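Local coordinates for protein spondin-1 (Homo sapiens, PDB 2ZOU) that is a secreted extracellular-matrix glycoprotein that probably acts in cell adhesion, represented here by its beta-sandwich reeler domain, at residues Q78-E83 with R105-W110; F24-E29 with V43-A48; I59-N64 with E71-T76. All blocks are in the same frame, centred on the assembly; numbering follows the deposited sequence. Where two conformers were deposited one is given.

Interaction 1: residues Q78-E83 with R105-W110; sequences QIIDEE and RIQVFW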
loop_
_atom_site.group_PDB
_atom_site.type_symbol
_atom_site.label_atom_id
_atom_site.label_comp_id
_atom_site.label_asym_id
_atom_site.label_seq_id
_atom_site.Cartn_x
_atom_site.Cartn_y
_atom_site.Cartn_z
ATOM N N GLN A 78 -7.820 6.220 3.483
ATOM C CA GLN A 78 -8.123 7.570 3.927
ATOM C C GLN A 78 -6.831 8.355 4.153
ATOM O O GLN A 78 -5.953 7.912 4.892
ATOM C CB GLN A 78 -8.957 7.548 5.199
ATOM C CG GLN A 78 -9.358 8.948 5.666
ATOM C CD GLN A 78 -10.167 8.942 6.935
ATOM O OE1 GLN A 78 -10.235 7.942 7.637
ATOM N NE2 GLN A 78 -10.787 10.071 7.238
ATOM N N ILE A 79 -6.714 9.502 3.498
ATOM C CA ILE A 79 -5.528 10.332 3.584
ATOM C C ILE A 79 -5.396 10.908 4.997
ATOM O O ILE A 79 -6.365 11.387 5.589
ATOM C CB ILE A 79 -5.579 11.477 2.528
ATOM C CG1 ILE A 79 -5.659 10.897 1.107
ATOM C CG2 ILE A 79 -4.412 12.466 2.690
ATOM C CD1 ILE A 79 -4.472 10.048 0.668
ATOM N N ILE A 80 -4.188 10.818 5.540
ATOM C CA ILE A 80 -3.852 11.467 6.806
ATOM C C ILE A 80 -3.119 12.794 6.560
ATOM O O ILE A 80 -3.491 13.836 7.113
ATOM C CB ILE A 80 -2.981 10.520 7.676
ATOM C CG1 ILE A 80 -3.750 9.245 8.010
ATOM C CG2 ILE A 80 -2.489 11.228 8.958
ATOM C CD1 ILE A 80 -2.907 8.163 8.674
ATOM N N ASP A 81 -2.104 12.750 5.706
ATOM C CA ASP A 81 -1.253 13.898 5.424
ATOM C C ASP A 81 -1.464 14.350 3.986
ATOM O O ASP A 81 -0.893 13.803 3.044
ATOM C CB ASP A 81 0.211 13.524 5.669
ATOM C CG ASP A 81 0.472 13.098 7.105
ATOM O OD1 ASP A 81 0.086 13.843 8.039
ATOM O OD2 ASP A 81 1.063 12.015 7.312
ATOM N N GLU A 82 -2.328 15.343 3.824
ATOM C CA GLU A 82 -2.724 15.827 2.507
ATOM C C GLU A 82 -1.554 16.387 1.690
ATOM O O GLU A 82 -1.570 16.336 0.452
ATOM C CB GLU A 82 -3.826 16.878 2.658
ATOM C CG GLU A 82 -5.110 16.365 3.331
ATOM C CD GLU A 82 -5.014 16.207 4.864
ATOM O OE1 GLU A 82 -3.954 16.513 5.475
ATOM O OE2 GLU A 82 -6.024 15.766 5.465
ATOM N N GLU A 83 -0.546 16.921 2.376
ATOM C CA GLU A 83 0.617 17.501 1.692
ATOM C C GLU A 83 1.677 16.469 1.282
ATOM O O GLU A 83 2.639 16.789 0.565
ATOM C CB GLU A 83 1.235 18.643 2.519
ATOM C CG GLU A 83 0.393 19.927 2.564
ATOM C CD GLU A 83 0.315 20.667 1.220
ATOM O OE1 GLU A 83 1.182 20.437 0.344
ATOM O OE2 GLU A 83 -0.612 21.490 1.042
ATOM N N ARG A 105 9.250 8.289 5.224
ATOM C CA ARG A 105 8.051 7.640 5.755
ATOM C C ARG A 105 6.816 8.340 5.237
ATOM O O ARG A 105 6.768 9.565 5.199
ATOM C CB ARG A 105 8.045 7.669 7.297
ATOM C CG ARG A 105 6.791 7.042 7.954
ATOM C CD ARG A 105 6.859 7.087 9.486
ATOM N NE ARG A 105 5.689 6.476 10.140
ATOM C CZ ARG A 105 4.565 7.129 10.417
ATOM N NH1 ARG A 105 4.452 8.407 10.082
ATOM N NH2 ARG A 105 3.547 6.512 11.028
ATOM N N ILE A 106 5.828 7.549 4.839
ATOM C CA ILE A 106 4.460 8.060 4.684
ATOM C C ILE A 106 3.489 7.155 5.431
ATOM O O ILE A 106 3.819 6.002 5.758
ATOM C CB ILE A 106 4.024 8.235 3.192
ATOM C CG1 ILE A 106 4.025 6.905 2.432
ATOM C CG2 ILE A 106 4.871 9.332 2.514
ATOM C CD1 ILE A 106 2.728 6.117 2.575
ATOM N N GLN A 107 2.297 7.673 5.698
ATOM C CA GLN A 107 1.275 6.906 6.420
ATOM C C GLN A 107 -0.091 7.244 5.860
ATOM O O GLN A 107 -0.316 8.364 5.398
ATOM C CB GLN A 107 1.287 7.268 7.908
ATOM C CG GLN A 107 1.177 8.763 8.138
ATOM C CD GLN A 107 1.183 9.167 9.592
ATOM O OE1 GLN A 107 1.334 8.345 10.497
ATOM N NE2 GLN A 107 1.028 10.462 9.823
ATOM N N VAL A 108 -0.982 6.263 5.900
ATOM C CA VAL A 108 -2.364 6.429 5.447
ATOM C C VAL A 108 -3.230 5.500 6.289
ATOM O O VAL A 108 -2.716 4.532 6.844
ATOM C CB VAL A 108 -2.466 6.098 3.945
ATOM C CG1 VAL A 108 -2.278 4.583 3.684
ATOM C CG2 VAL A 108 -3.749 6.664 3.337
ATOM N N PHE A 109 -4.520 5.787 6.411
ATOM C CA PHE A 109 -5.421 4.794 6.974
ATOM C C PHE A 109 -5.930 3.879 5.880
ATOM O O PHE A 109 -6.164 4.318 4.750
ATOM C CB PHE A 109 -6.625 5.449 7.648
ATOM C CG PHE A 109 -6.309 6.126 8.949
ATOM C CD1 PHE A 109 -5.761 5.398 10.014
ATOM C CD2 PHE A 109 -6.573 7.489 9.124
ATOM C CE1 PHE A 109 -5.465 6.023 11.221
ATOM C CE2 PHE A 109 -6.288 8.111 10.349
ATOM C CZ PHE A 109 -5.731 7.368 11.381
ATOM N N TRP A 110 -6.136 2.621 6.257
ATOM C CA TRP A 110 -6.848 1.645 5.445
ATOM C C TRP A 110 -7.972 1.088 6.297
ATOM O O TRP A 110 -7.721 0.540 7.371
ATOM C CB TRP A 110 -5.921 0.548 4.963
ATOM C CG TRP A 110 -6.617 -0.492 4.141
ATOM C CD1 TRP A 110 -7.043 -0.364 2.857
ATOM C CD2 TRP A 110 -6.940 -1.821 4.548
ATOM N NE1 TRP A 110 -7.626 -1.536 2.430
ATOM C CE2 TRP A 110 -7.574 -2.451 3.452
ATOM C CE3 TRP A 110 -6.755 -2.543 5.736
ATOM C CZ2 TRP A 110 -8.019 -3.776 3.510
ATOM C CZ3 TRP A 110 -7.203 -3.855 5.793
ATOM C CH2 TRP A 110 -7.813 -4.463 4.679
HETATM O O HOH W 1 -1.820 10.255 4.242
HETATM O O HOH W 2 2.253 10.619 5.237
#

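Interaction 2: residues F24-E29 with V43-A48; sequences FSLRVE and VTLSAA. With EDO (1,2-ethanediol), chain E.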
loop_
_atom_site.group_PDB
_atom_site.type_symbol
_atom_site.label_atom_id
_atom_site.label_comp_id
_atom_site.label_asym_id
_atom_site.label_seq_id
_atom_site.Cartn_x
_atom_site.Cartn_y
_atom_site.Cartn_z
ATOM N N PHE A 24 13.003 -0.985 2.084
ATOM C CA PHE A 24 11.723 -0.295 2.185
ATOM C C PHE A 24 10.706 -1.270 2.740
ATOM O O PHE A 24 10.621 -2.415 2.285
ATOM C CB PHE A 24 11.269 0.202 0.813
ATOM C CG PHE A 24 12.221 1.155 0.186
ATOM C CD1 PHE A 24 12.188 2.509 0.520
ATOM C CD2 PHE A 24 13.181 0.707 -0.709
ATOM C CE1 PHE A 24 13.095 3.403 -0.058
ATOM C CE2 PHE A 24 14.099 1.604 -1.284
ATOM C CZ PHE A 24 14.043 2.948 -0.962
ATOM N N SER A 25 9.947 -0.821 3.735
ATOM C CA SER A 25 9.011 -1.710 4.445
ATOM C C SER A 25 7.607 -1.162 4.444
ATOM O O SER A 25 7.411 0.006 4.762
ATOM C CB SER A 25 9.432 -1.870 5.903
ATOM O OG SER A 25 10.657 -2.557 5.985
ATOM N N LEU A 26 6.640 -2.020 4.117
ATOM C CA LEU A 26 5.228 -1.682 4.264
ATOM C C LEU A 26 4.720 -2.407 5.498
ATOM O O LEU A 26 4.844 -3.634 5.600
ATOM C CB LEU A 26 4.456 -2.154 3.034
ATOM C CG LEU A 26 2.977 -1.736 2.984
ATOM C CD1 LEU A 26 2.835 -0.225 2.857
ATOM C CD2 LEU A 26 2.303 -2.399 1.818
ATOM N N ARG A 27 4.221 -1.650 6.465
ATOM C CA ARG A 27 3.797 -2.220 7.735
ATOM C C ARG A 27 2.426 -1.713 8.082
ATOM O O ARG A 27 1.964 -0.720 7.546
ATOM C CB ARG A 27 4.769 -1.857 8.848
ATOM C CG ARG A 27 6.179 -2.331 8.572
ATOM C CD ARG A 27 6.980 -2.512 9.824
ATOM N NE ARG A 27 6.410 -3.535 10.698
ATOM C CZ ARG A 27 7.050 -4.064 11.734
ATOM N NH1 ARG A 27 8.289 -3.680 12.020
ATOM N NH2 ARG A 27 6.454 -4.982 12.478
ATOM N N VAL A 28 1.771 -2.419 8.989
ATOM C CA VAL A 28 0.552 -1.924 9.596
ATOM C C VAL A 28 0.844 -1.781 11.087
ATOM O O VAL A 28 1.279 -2.746 11.751
ATOM C CB VAL A 28 -0.604 -2.891 9.373
ATOM C CG1 VAL A 28 -1.864 -2.356 10.053
ATOM C CG2 VAL A 28 -0.846 -3.038 7.860
ATOM N N GLU A 29 0.644 -0.571 11.616
ATOM C CA GLU A 29 0.925 -0.313 13.024
ATOM C C GLU A 29 0.122 -1.262 13.911
ATOM O O GLU A 29 -1.077 -1.474 13.673
ATOM C CB GLU A 29 0.612 1.141 13.390
ATOM C CG GLU A 29 1.616 2.145 12.827
ATOM C CD GLU A 29 1.457 3.555 13.397
ATOM O OE1 GLU A 29 0.465 3.816 14.122
ATOM O OE2 GLU A 29 2.342 4.396 13.132
ATOM N N VAL A 43 -1.435 2.272 7.941
ATOM C CA VAL A 43 -0.463 1.642 7.059
ATOM C C VAL A 43 0.711 2.606 6.876
ATOM O O VAL A 43 0.512 3.791 6.608
ATOM C CB VAL A 43 -1.079 1.275 5.689
ATOM C CG1 VAL A 43 -0.038 0.599 4.781
ATOM C CG2 VAL A 43 -2.277 0.353 5.890
ATOM N N THR A 44 1.933 2.095 7.010
ATOM C CA THR A 44 3.115 2.933 6.873
ATOM C C THR A 44 4.055 2.360 5.831
ATOM O O THR A 44 4.197 1.130 5.690
ATOM C CB THR A 44 3.856 3.068 8.209
ATOM O OG1 THR A 44 4.347 1.795 8.602
ATOM C CG2 THR A 44 2.933 3.606 9.292
ATOM N N LEU A 45 4.702 3.255 5.097
ATOM C CA LEU A 45 5.759 2.885 4.156
ATOM C C LEU A 45 7.000 3.645 4.582
ATOM O O LEU A 45 6.979 4.862 4.647
ATOM C CB LEU A 45 5.350 3.308 2.744
ATOM C CG LEU A 45 6.225 2.938 1.570
ATOM C CD1 LEU A 45 6.517 1.474 1.527
ATOM C CD2 LEU A 45 5.493 3.364 0.324
ATOM N N SER A 46 8.066 2.917 4.893
ATOM C CA SER A 46 9.273 3.555 5.439
ATOM C C SER A 46 10.544 3.039 4.784
ATOM O O SER A 46 10.598 1.890 4.321
ATOM C CB SER A 46 9.402 3.207 6.935
ATOM O OG SER A 46 8.188 3.298 7.658
ATOM N N ALA A 47 11.559 3.901 4.759
ATOM C CA ALA A 47 12.869 3.567 4.217
ATOM C C ALA A 47 13.860 3.455 5.353
ATOM O O ALA A 47 13.945 4.373 6.156
ATOM C CB ALA A 47 13.322 4.673 3.264
ATOM N N ALA A 48 14.636 2.379 5.388
ATOM C CA ALA A 48 15.701 2.251 6.377
ATOM C C ALA A 48 16.842 3.212 6.026
ATOM O O ALA A 48 17.191 3.355 4.854
ATOM C CB ALA A 48 16.209 0.813 6.424
HETATM C C1 EDO E . 12.082 0.594 6.744
HETATM O O1 EDO E . 12.607 -0.638 6.245
HETATM C C2 EDO E . 12.149 0.679 8.263
HETATM O O2 EDO E . 13.211 1.554 8.664
HETATM O O HOH W 3 6.780 0.990 7.457
#

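Interaction 3: residues I59-N64 with E71-T76; sequences IALREN and EDHAGT. With EDO (1,2-ethanediol), chain C.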
loop_
_atom_site.group_PDB
_atom_site.type_symbol
_atom_site.label_atom_id
_atom_site.label_comp_id
_atom_site.label_asym_id
_atom_site.label_seq_id
_atom_site.Cartn_x
_atom_site.Cartn_y
_atom_site.Cartn_z
ATOM N N ILE A 59 -1.481 0.113 -2.965
ATOM C CA ILE A 59 -2.813 -0.461 -3.260
ATOM C C ILE A 59 -3.171 -1.569 -2.278
ATOM O O ILE A 59 -2.315 -2.060 -1.543
ATOM C CB ILE A 59 -2.911 -0.971 -4.730
ATOM C CG1 ILE A 59 -1.856 -2.050 -4.991
ATOM C CG2 ILE A 59 -2.796 0.210 -5.692
ATOM C CD1 ILE A 59 -1.918 -2.641 -6.398
ATOM N N ALA A 60 -4.456 -1.925 -2.240
ATOM C CA ALA A 60 -4.937 -3.055 -1.452
ATOM C C ALA A 60 -5.802 -3.913 -2.364
ATOM O O ALA A 60 -6.824 -3.433 -2.853
ATOM C CB ALA A 60 -5.756 -2.557 -0.280
ATOM N N LEU A 61 -5.393 -5.160 -2.582
ATOM C CA LEU A 61 -6.051 -6.053 -3.546
ATOM C C LEU A 61 -6.586 -7.290 -2.879
ATOM O O LEU A 61 -5.946 -7.854 -1.992
ATOM C CB LEU A 61 -5.057 -6.496 -4.617
ATOM C CG LEU A 61 -4.447 -5.404 -5.491
ATOM C CD1 LEU A 61 -3.523 -6.035 -6.543
ATOM C CD2 LEU A 61 -5.547 -4.579 -6.167
ATOM N N ARG A 62 -7.741 -7.770 -3.339
ATOM C CA ARG A 62 -8.137 -9.113 -3.003
ATOM C C ARG A 62 -7.033 -10.030 -3.503
ATOM O O ARG A 62 -6.495 -9.816 -4.597
ATOM C CB ARG A 62 -9.460 -9.441 -3.699
ATOM C CG ARG A 62 -10.625 -8.619 -3.155
ATOM C CD ARG A 62 -11.936 -9.216 -3.621
ATOM N NE ARG A 62 -13.077 -8.375 -3.282
ATOM C CZ ARG A 62 -14.298 -8.847 -3.037
ATOM N NH1 ARG A 62 -14.529 -10.153 -3.065
ATOM N NH2 ARG A 62 -15.287 -8.013 -2.745
ATOM N N GLU A 63 -6.686 -11.040 -2.718
ATOM C CA GLU A 63 -5.644 -11.986 -3.138
ATOM C C GLU A 63 -5.923 -12.636 -4.498
ATOM O O GLU A 63 -7.076 -12.925 -4.841
ATOM C CB GLU A 63 -5.419 -13.068 -2.086
ATOM C CG GLU A 63 -4.038 -13.716 -2.215
ATOM C CD GLU A 63 -3.715 -14.702 -1.104
ATOM O OE1 GLU A 63 -4.646 -15.104 -0.365
ATOM O OE2 GLU A 63 -2.522 -15.075 -0.990
ATOM N N ASN A 64 -4.839 -12.839 -5.247
ATOM C CA ASN A 64 -4.850 -13.466 -6.573
ATOM C C ASN A 64 -5.563 -12.679 -7.654
ATOM O O ASN A 64 -5.976 -13.252 -8.668
ATOM C CB ASN A 64 -5.415 -14.892 -6.514
ATOM C CG ASN A 64 -4.701 -15.762 -5.508
ATOM O OD1 ASN A 64 -3.473 -15.775 -5.443
ATOM N ND2 ASN A 64 -5.472 -16.505 -4.721
ATOM N N GLU A 71 -13.397 -3.982 -8.753
ATOM C CA GLU A 71 -13.748 -4.885 -7.667
ATOM C C GLU A 71 -12.567 -5.683 -7.118
ATOM O O GLU A 71 -12.716 -6.348 -6.101
ATOM C CB GLU A 71 -14.888 -5.825 -8.076
ATOM C CG GLU A 71 -14.555 -6.785 -9.220
ATOM C CD GLU A 71 -14.939 -6.259 -10.595
ATOM O OE1 GLU A 71 -15.108 -5.030 -10.773
ATOM O OE2 GLU A 71 -15.092 -7.093 -11.508
ATOM N N ASP A 72 -11.403 -5.611 -7.772
ATOM C CA ASP A 72 -10.183 -6.220 -7.225
ATOM C C ASP A 72 -9.661 -5.480 -6.004
ATOM O O ASP A 72 -8.948 -6.053 -5.190
ATOM C CB ASP A 72 -9.045 -6.188 -8.241
ATOM C CG ASP A 72 -9.310 -7.024 -9.477
ATOM O OD1 ASP A 72 -10.250 -7.851 -9.490
ATOM O OD2 ASP A 72 -8.556 -6.837 -10.456
ATOM N N HIS A 73 -9.983 -4.196 -5.908
ATOM C CA HIS A 73 -9.460 -3.347 -4.848
ATOM C C HIS A 73 -10.320 -3.433 -3.601
ATOM O O HIS A 73 -11.536 -3.294 -3.663
ATOM C CB HIS A 73 -9.333 -1.925 -5.380
ATOM C CG HIS A 73 -8.241 -1.777 -6.390
ATOM N ND1 HIS A 73 -8.382 -2.120 -7.719
ATOM C CD2 HIS A 73 -6.966 -1.350 -6.241
ATOM C CE1 HIS A 73 -7.236 -1.901 -8.345
ATOM N NE2 HIS A 73 -6.364 -1.434 -7.470
ATOM N N ALA A 74 -9.674 -3.699 -2.470
ATOM C CA ALA A 74 -10.367 -4.018 -1.229
ATOM C C ALA A 74 -10.184 -2.912 -0.191
ATOM O O ALA A 74 -9.093 -2.337 -0.069
ATOM C CB ALA A 74 -9.828 -5.324 -0.679
ATOM N N GLY A 75 -11.252 -2.614 0.537
ATOM C CA GLY A 75 -11.205 -1.621 1.609
ATOM C C GLY A 75 -11.176 -0.209 1.064
ATOM O O GLY A 75 -11.342 0.003 -0.144
ATOM N N THR A 76 -10.938 0.742 1.963
ATOM C CA THR A 76 -10.971 2.161 1.656
ATOM C C THR A 76 -9.758 2.825 2.304
ATOM O O THR A 76 -9.578 2.773 3.521
ATOM C CB THR A 76 -12.258 2.808 2.238
ATOM O OG1 THR A 76 -13.377 2.317 1.514
ATOM C CG2 THR A 76 -12.239 4.350 2.146
HETATM C C1 EDO C . -7.262 -9.893 -12.071
HETATM O O1 EDO C . -7.040 -11.200 -11.542
HETATM C C2 EDO C . -8.707 -9.502 -11.848
HETATM O O2 EDO C . -9.011 -8.332 -12.600
HETATM O O HOH W 4 -13.265 -5.561 -3.489
#

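Interaction 1: residues Q78-E83 with R105-W110
Gln78 and Phe109 face each other as an antiparallel hydrogen-bonded pair, Gln78 N giving to Phe109 O at 2.8 Å and Phe109 N giving back to Gln78 O at 3.0 Å. Beyond this pair the two chains part, and water takes over the bridging. One water accepts from Ile80 N and donates to Gln107 O. A second donates to Asp81 OD2 and accepts from Gln107 N. Ile80 covers one face of the Phe109 ring in a CH-pi contact. Its CD1 lies over the centre of the ring, 3.7 Å from the centroid. Ile80 CG1 also touches the ring, 3.5 Å from Phe109 CD2. The branch runs out straight (chi2 171°), which carries CD1 over the ring. Strand 76-79 is an outermost strand of the four-stranded sheet of the reeler beta-sandwich, next to strand 105-111. Ile79 and Val108 point to the other face of this sheet, where they meet Phe87 and Leu58 of the second sheet. Beyond strand 76-79, Gln107 of strand 105-111 reaches Asp81 in the loop. Its NE2 donates to Asp81 OD2 at 3.0 Å, on the syn side of the carboxylate and nearly in the amide's own plane. The two flat groups are only 21° apart, and the bond is fairly straight (163° at the hydrogen). Gln107 OE1 receives Arg105 NH2 at 2.9 Å, from above the carbonyl plane. Arg105 NH1 adds a weak bond; Arg42 NH1 also hydrogen-bonds to OE1. These cationic donors would probably polarise the amide and make NE2 a better donor. Asp81 OD2 and Arg105 NH1 are 5.7 Å apart and do not pair directly. A leucine in place of Gln107 is likely to leave Asp81 without its amide donor and the Arg105 guanidinium without this acceptor.

Interaction 2: residues F24-E29 with V43-A48
Ser25, Thr44 and Ser46 share one water on the polar face of a beta hairpin, formed by strands 24-28 and 40-47 of the reeler beta-sandwich. The water donates to Ser25 O at 2.9 Å and is hydrogen-bonded to Thr44 OG1 at 2.8 Å. It also meets Ser46 OG, although that serine has two conformers and this bond belongs to one of them. With Thr44 OG1 between the backbone N and the carbonyl carbon (chi1 64°), the hydroxyl faces the water and CG2 is left to meet the side chain of Glu29. The strands run antiparallel, their axes 160° apart. Ser25 with Ser46 and Arg27 with Thr44 are the hydrogen-bonded pairs, each closed by two backbone bonds. Arg27 lies on the same polar face, and its guanidinium leads away to a salt bridge with Asp31. The other face is apolar and packs on the second sheet. Phe24 there meets Ile126 and Leu140, while Leu26 and Val28 meet Leu122. Across the hairpin, Ala47 CB comes obliquely to the Phe24 ring, 3.6 Å from its CE1. Val43 spreads its two methyls: CG2 turns to Val28 CG2 at 4.2 Å. Val43 CG1 reaches diagonally across the hairpin to Leu26 CD1, 3.6 Å away.

Interaction 3: residues I59-N64 with E71-T76
Leu61 lays its CD2 methyl over one face of the His73 ring, 3.6 Å from the centroid and offset toward the rim. The two side chains run side by side, pointing the same way. Leu61 CG is anti to the carbonyl carbon (chi1 -62°) and CD1 extends the chain (chi2 -178°), which leaves CD2 as the branch that turns onto the ring. Ile59 CG2 approaches the edge of the same ring. His73 ND1 has a weak hydrogen bond to Lys69 O, which also bears on the ring's rotation. Strand 55-62 belongs to the five-stranded sheet of the reeler beta-sandwich. A single backbone bridge ties to it the loop leading to strand 76-79 of the other sheet. Ala74 N donates to Ala60 O at 2.9 Å. Arg62 N donates to Asp72 O at 2.8 Å. Asp72 turns its carboxylate back into the loop, to Arg65 and to Lys69 N. Arg62 extends from CG to NE past Ala74 CB. Its NE donates to a water 2.8 Å away, which sits at the guanidinium edge and in its plane. That water donates to Glu71 O and His73 O. The positive guanidinium would probably polarise the water, strengthening its grip on both carbonyls.

Followed from the N terminus, the three contacts close one after another, with none nested or crossed. Interaction 2 comes first and closes the hairpin of strands 24-28 and 40-47. Interaction 3 follows, closing the loop whose six residues separate 59-64 from 71-76. Interaction 1 then spans 21 residues, which include strands of the second sheet, and returns to pair 76-79 with 105-111. Interactions 1 and 2 belong to one sheet, where Val108 O meets Val43 N and Ile106 N meets Leu45 O. Trp110 NE1 hydrogen-bonds to Ala74 O, linking the four-stranded sheet to the loop held by interaction 3 on strand 55-62 of the other sheet. Interactions 2 and 3 do not touch.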